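DNA polymerase III subunit beta (Helicobacter pylori 26695, PDB 4S3I) forms a sliding ring that tethers DNA polymerases and other proteins to DNA, making replication processive. Local coordinates at residues A[26-38]-A[108-120]. Sequence-based numbering, arbitrary orientation.
Sequences KDASSIASHIHLE and KLPMFDADEFPEF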
loop_
_atom_site.group_PDB
_atom_site.type_symbol
_atom_site.label_atom_id
_atom_site.label_comp_id
_atom_site.label_asym_id
_atom_site.label_seq_id
_atom_site.Cartn_x
_atom_site.Cartn_y
_atom_site.Cartn_z
ATOM N N LYS A 26 17.768 11.025 -0.743
ATOM C CA LYS A 26 17.687 11.494 0.649
ATOM C C LYS A 26 18.522 12.729 0.950
ATOM O O LYS A 26 18.114 13.582 1.741
ATOM C CB LYS A 26 18.002 10.366 1.638
ATOM C CG LYS A 26 16.885 9.310 1.674
ATOM C CD LYS A 26 17.200 8.149 2.607
ATOM C CE LYS A 26 16.067 7.131 2.587
ATOM N NZ LYS A 26 16.510 5.799 3.075
ATOM N N ASP A 27 19.688 12.819 0.323
ATOM C CA ASP A 27 20.536 13.997 0.488
ATOM C C ASP A 27 20.425 14.849 -0.777
ATOM O O ASP A 27 21.082 14.583 -1.777
ATOM C CB ASP A 27 21.987 13.590 0.758
ATOM C CG ASP A 27 22.924 14.776 0.836
ATOM O OD1 ASP A 27 22.447 15.923 1.023
ATOM O OD2 ASP A 27 24.157 14.554 0.739
ATOM N N ALA A 28 19.579 15.872 -0.721
ATOM C CA ALA A 28 19.324 16.708 -1.893
ATOM C C ALA A 28 20.497 17.624 -2.201
ATOM O O ALA A 28 20.542 18.228 -3.264
ATOM C CB ALA A 28 18.041 17.513 -1.711
ATOM N N SER A 29 21.443 17.733 -1.276
ATOM C CA SER A 29 22.614 18.575 -1.501
ATOM C C SER A 29 23.692 17.857 -2.340
ATOM O O SER A 29 24.713 18.454 -2.713
ATOM C CB SER A 29 23.197 19.049 -0.177
ATOM O OG SER A 29 23.885 18.006 0.475
ATOM N N SER A 30 23.463 16.579 -2.642
ATOM C CA SER A 30 24.422 15.796 -3.437
ATOM C C SER A 30 23.978 15.684 -4.888
ATOM O O SER A 30 22.791 15.491 -5.161
ATOM C CB SER A 30 24.595 14.387 -2.857
ATOM O OG SER A 30 25.327 13.544 -3.737
ATOM N N ILE A 31 24.934 15.755 -5.815
ATOM C CA ILE A 31 24.598 15.638 -7.231
ATOM C C ILE A 31 23.990 14.267 -7.543
ATOM O O ILE A 31 23.327 14.103 -8.554
ATOM C CB ILE A 31 25.804 15.956 -8.172
ATOM C CG1 ILE A 31 25.327 16.190 -9.612
ATOM C CG2 ILE A 31 26.863 14.854 -8.132
ATOM C CD1 ILE A 31 26.338 16.931 -10.469
ATOM N N ALA A 32 24.196 13.289 -6.660
ATOM C CA ALA A 32 23.551 11.973 -6.843
ATOM C C ALA A 32 22.026 12.052 -6.787
ATOM O O ALA A 32 21.336 11.117 -7.210
ATOM C CB ALA A 32 24.078 10.947 -5.851
ATOM N N SER A 33 21.499 13.146 -6.238
ATOM C CA SER A 33 20.051 13.355 -6.189
ATOM C C SER A 33 19.531 14.092 -7.429
ATOM O O SER A 33 18.330 14.406 -7.524
ATOM C CB SER A 33 19.657 14.139 -4.936
ATOM O OG SER A 33 20.059 15.496 -5.037
ATOM N N HIS A 34 20.439 14.367 -8.370
ATOM C CA HIS A 34 20.143 15.219 -9.520
ATOM C C HIS A 34 20.052 14.487 -10.862
ATOM O O HIS A 34 20.769 13.511 -11.111
ATOM C CB HIS A 34 21.188 16.340 -9.640
ATOM C CG HIS A 34 20.869 17.548 -8.822
ATOM N ND1 HIS A 34 21.085 18.833 -9.274
ATOM C CD2 HIS A 34 20.341 17.669 -7.579
ATOM C CE1 HIS A 34 20.708 19.691 -8.345
ATOM N NE2 HIS A 34 20.248 19.012 -7.310
ATOM N N ILE A 35 19.185 15.009 -11.724
ATOM C CA ILE A 35 19.073 14.571 -13.102
ATOM C C ILE A 35 19.830 15.551 -14.006
ATOM O O ILE A 35 19.669 16.768 -13.883
ATOM C CB ILE A 35 17.605 14.500 -13.532
ATOM C CG1 ILE A 35 16.915 13.336 -12.811
ATOM C CG2 ILE A 35 17.489 14.352 -15.045
ATOM C CD1 ILE A 35 15.371 13.325 -12.923
ATOM N N HIS A 36 20.667 15.012 -14.895
ATOM C CA HIS A 36 21.382 15.817 -15.882
ATOM C C HIS A 36 20.433 16.074 -17.059
ATOM O O HIS A 36 19.730 15.162 -17.533
ATOM C CB HIS A 36 22.637 15.074 -16.340
ATOM C CG HIS A 36 23.476 15.818 -17.331
ATOM N ND1 HIS A 36 23.190 15.842 -18.682
ATOM C CD2 HIS A 36 24.625 16.522 -17.178
ATOM C CE1 HIS A 36 24.120 16.545 -19.312
ATOM N NE2 HIS A 36 25.001 16.963 -18.423
ATOM N N LEU A 37 20.398 17.317 -17.523
ATOM C CA LEU A 37 19.519 17.689 -18.627
ATOM C C LEU A 37 20.376 18.173 -19.788
ATOM O O LEU A 37 21.365 18.884 -19.581
ATOM C CB LEU A 37 18.567 18.809 -18.216
ATOM C CG LEU A 37 17.645 18.597 -17.027
ATOM C CD1 LEU A 37 16.841 19.869 -16.745
ATOM C CD2 LEU A 37 16.706 17.418 -17.282
ATOM N N GLU A 38 19.998 17.799 -21.008
ATOM C CA GLU A 38 20.704 18.291 -22.192
ATOM C C GLU A 38 19.742 18.507 -23.350
ATOM O O GLU A 38 19.010 17.594 -23.735
ATOM C CB GLU A 38 21.830 17.334 -22.604
ATOM C CG GLU A 38 22.487 17.712 -23.929
ATOM C CD GLU A 38 23.944 17.270 -24.028
ATOM O OE1 GLU A 38 24.293 16.199 -23.477
ATOM O OE2 GLU A 38 24.741 18.001 -24.664
ATOM N N LYS A 108 11.601 27.902 -9.230
ATOM C CA LYS A 108 13.046 27.910 -9.424
ATOM C C LYS A 108 13.698 26.816 -8.586
ATOM O O LYS A 108 13.326 26.605 -7.428
ATOM C CB LYS A 108 13.626 29.277 -9.075
ATOM C CG LYS A 108 13.326 30.357 -10.101
ATOM C CD LYS A 108 14.022 31.669 -9.758
ATOM C CE LYS A 108 13.744 32.101 -8.313
ATOM N NZ LYS A 108 12.364 32.637 -8.079
ATOM N N LEU A 109 14.656 26.110 -9.177
ATOM C CA LEU A 109 15.426 25.109 -8.452
ATOM C C LEU A 109 16.900 25.291 -8.789
ATOM O O LEU A 109 17.250 25.633 -9.922
ATOM C CB LEU A 109 14.959 23.683 -8.777
ATOM C CG LEU A 109 13.620 23.247 -8.195
ATOM C CD1 LEU A 109 13.194 21.885 -8.722
ATOM C CD2 LEU A 109 13.688 23.217 -6.673
ATOM N N PRO A 110 17.774 25.079 -7.798
ATOM C CA PRO A 110 19.197 25.329 -8.033
ATOM C C PRO A 110 19.829 24.211 -8.874
ATOM O O PRO A 110 19.476 23.045 -8.704
ATOM C CB PRO A 110 19.784 25.334 -6.619
ATOM C CG PRO A 110 18.861 24.372 -5.831
ATOM C CD PRO A 110 17.492 24.556 -6.443
ATOM N N MET A 111 20.747 24.566 -9.768
ATOM C CA MET A 111 21.451 23.570 -10.558
ATOM C C MET A 111 22.846 23.353 -9.981
ATOM O O MET A 111 23.398 24.254 -9.348
ATOM C CB MET A 111 21.546 24.031 -12.017
ATOM C CG MET A 111 20.211 24.353 -12.674
ATOM S SD MET A 111 20.407 24.283 -14.455
ATOM C CE MET A 111 21.486 25.687 -14.756
ATOM N N PHE A 112 23.424 22.171 -10.200
ATOM C CA PHE A 112 24.824 21.931 -9.837
ATOM C C PHE A 112 25.734 22.011 -11.072
ATOM O O PHE A 112 25.253 22.052 -12.203
ATOM C CB PHE A 112 24.983 20.563 -9.159
ATOM C CG PHE A 112 24.335 20.468 -7.803
ATOM C CD1 PHE A 112 24.350 21.548 -6.924
ATOM C CD2 PHE A 112 23.727 19.293 -7.397
ATOM C CE1 PHE A 112 23.751 21.453 -5.663
ATOM C CE2 PHE A 112 23.120 19.190 -6.149
ATOM C CZ PHE A 112 23.129 20.270 -5.283
ATOM N N ASP A 113 27.040 22.021 -10.852
ATOM C CA ASP A 113 28.000 21.990 -11.958
ATOM C C ASP A 113 27.888 20.655 -12.711
ATOM O O ASP A 113 28.239 19.601 -12.183
ATOM C CB ASP A 113 29.421 22.202 -11.422
ATOM C CG ASP A 113 30.473 22.290 -12.527
ATOM O OD1 ASP A 113 30.121 22.281 -13.729
ATOM O OD2 ASP A 113 31.667 22.380 -12.173
ATOM N N ALA A 114 27.391 20.704 -13.943
ATOM C CA ALA A 114 27.252 19.499 -14.758
ATOM C C ALA A 114 28.581 18.757 -14.980
ATOM O O ALA A 114 28.580 17.578 -15.334
ATOM C CB ALA A 114 26.589 19.830 -16.087
ATOM N N ASP A 115 29.700 19.441 -14.768
ATOM C CA ASP A 115 31.017 18.816 -14.913
ATOM C C ASP A 115 31.270 17.727 -13.860
ATOM O O ASP A 115 32.151 16.877 -14.022
ATOM C CB ASP A 115 32.130 19.869 -14.836
ATOM C CG ASP A 115 32.200 20.759 -16.075
ATOM O OD1 ASP A 115 31.800 20.300 -17.169
ATOM O OD2 ASP A 115 32.669 21.917 -15.941
ATOM N N GLU A 116 30.504 17.764 -12.774
ATOM C CA GLU A 116 30.663 16.780 -11.713
ATOM C C GLU A 116 29.819 15.547 -12.017
ATOM O O GLU A 116 30.016 14.494 -11.417
ATOM C CB GLU A 116 30.249 17.363 -10.341
ATOM C CG GLU A 116 30.777 16.571 -9.128
ATOM C CD GLU A 116 30.014 16.859 -7.825
ATOM O OE1 GLU A 116 29.362 17.924 -7.729
ATOM O OE2 GLU A 116 30.063 16.006 -6.905
ATOM N N PHE A 117 28.871 15.682 -12.939
ATOM C CA PHE A 117 27.962 14.590 -13.251
ATOM C C PHE A 117 28.754 13.461 -13.921
ATOM O O PHE A 117 29.595 13.709 -14.791
ATOM C CB PHE A 117 26.813 15.081 -14.138
ATOM C CG PHE A 117 25.546 14.320 -13.964
ATOM C CD1 PHE A 117 25.284 13.200 -14.743
ATOM C CD2 PHE A 117 24.593 14.729 -13.029
ATOM C CE1 PHE A 117 24.107 12.488 -14.586
ATOM C CE2 PHE A 117 23.412 14.029 -12.868
ATOM C CZ PHE A 117 23.164 12.901 -13.644
ATOM N N PRO A 118 28.515 12.215 -13.485
ATOM C CA PRO A 118 29.309 11.068 -13.951
ATOM C C PRO A 118 29.147 10.846 -15.450
ATOM O O PRO A 118 28.058 11.065 -15.984
ATOM C CB PRO A 118 28.692 9.882 -13.199
ATOM C CG PRO A 118 27.955 10.493 -12.023
ATOM C CD PRO A 118 27.470 11.821 -12.519
ATOM N N GLU A 119 30.211 10.417 -16.115
ATOM C CA GLU A 119 30.142 10.117 -17.538
ATOM C C GLU A 119 29.208 8.925 -17.758
ATOM O O GLU A 119 29.321 7.904 -17.075
ATOM C CB GLU A 119 31.533 9.786 -18.079
ATOM C CG GLU A 119 31.865 10.471 -19.397
ATOM C CD GLU A 119 32.966 9.761 -20.180
ATOM O OE1 GLU A 119 33.576 8.806 -19.643
ATOM O OE2 GLU A 119 33.212 10.155 -21.342
ATOM N N PHE A 120 28.268 9.062 -18.687
ATOM C CA PHE A 120 27.416 7.944 -19.072
ATOM C C PHE A 120 28.226 7.062 -20.025
ATOM O O PHE A 120 28.669 7.518 -21.074
ATOM C CB PHE A 120 26.167 8.450 -19.772
ATOM C CG PHE A 120 25.044 7.456 -19.784
ATOM C CD1 PHE A 120 24.020 7.541 -18.851
ATOM C CD2 PHE A 120 25.010 6.435 -20.726
ATOM C CE1 PHE A 120 22.979 6.624 -18.851
ATOM C CE2 PHE A 120 23.978 5.518 -20.740
ATOM C CZ PHE A 120 22.955 5.610 -19.799
#
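Phe112 and His34 share one partner, the Thr71 hydroxyl on strand 68-73: Phe112 N and His34 ND1 both hydrogen-bond to it. The two residues also meet through their rings in an offset stack, with centroids 4.0 Å apart and planes inclined by only 18°. The packing is tight, His34 NE2 coming within 3.1 Å of Phe112 CE2. With CG beside its own backbone N (chi1 -68°), Phe112 lays its ring over one face of His34 and on to the turn 27-30, where Ser29 O lies 3.5 Å from Phe112 CZ. Within that turn Asp27 OD1 accepts from Ser29 N, closing an Asx turn, and also from the Ser29 hydroxyl.

Two strand positions on, the pattern changes from stacking to CH-pi. His36 CB sits over the middle of the Phe117 ring, 3.4 Å from its centroid, while the imidazole itself turns obliquely and reaches Ala114 CB. One edge of the same phenyl ring faces the main chain, with Phe117 CE2 3.2 Å from His34 O. Ile31 wedges between the two phenylalanines: its CG1 rests 3.8 Å from Phe117 CD2, and its CG2 runs alongside the carboxylate end of Glu116, 3.6 Å from Glu116 OE2.

Both segments belong to the N-terminal domain of the beta subunit, where the chain leaving strand 105-110 of one antiparallel sheet packs on strand 34-40 of another. Strand 105-110 itself continues its sheet into the second subunit, where Lys108 joins an antiparallel ladder. No hydrogen bond links the two segments directly. Direct contact is therefore mostly aromatic and aliphatic packing, with Thr71 as a polar bridge between the segments that probably fixes the rotation of the His34 imidazole against Phe112.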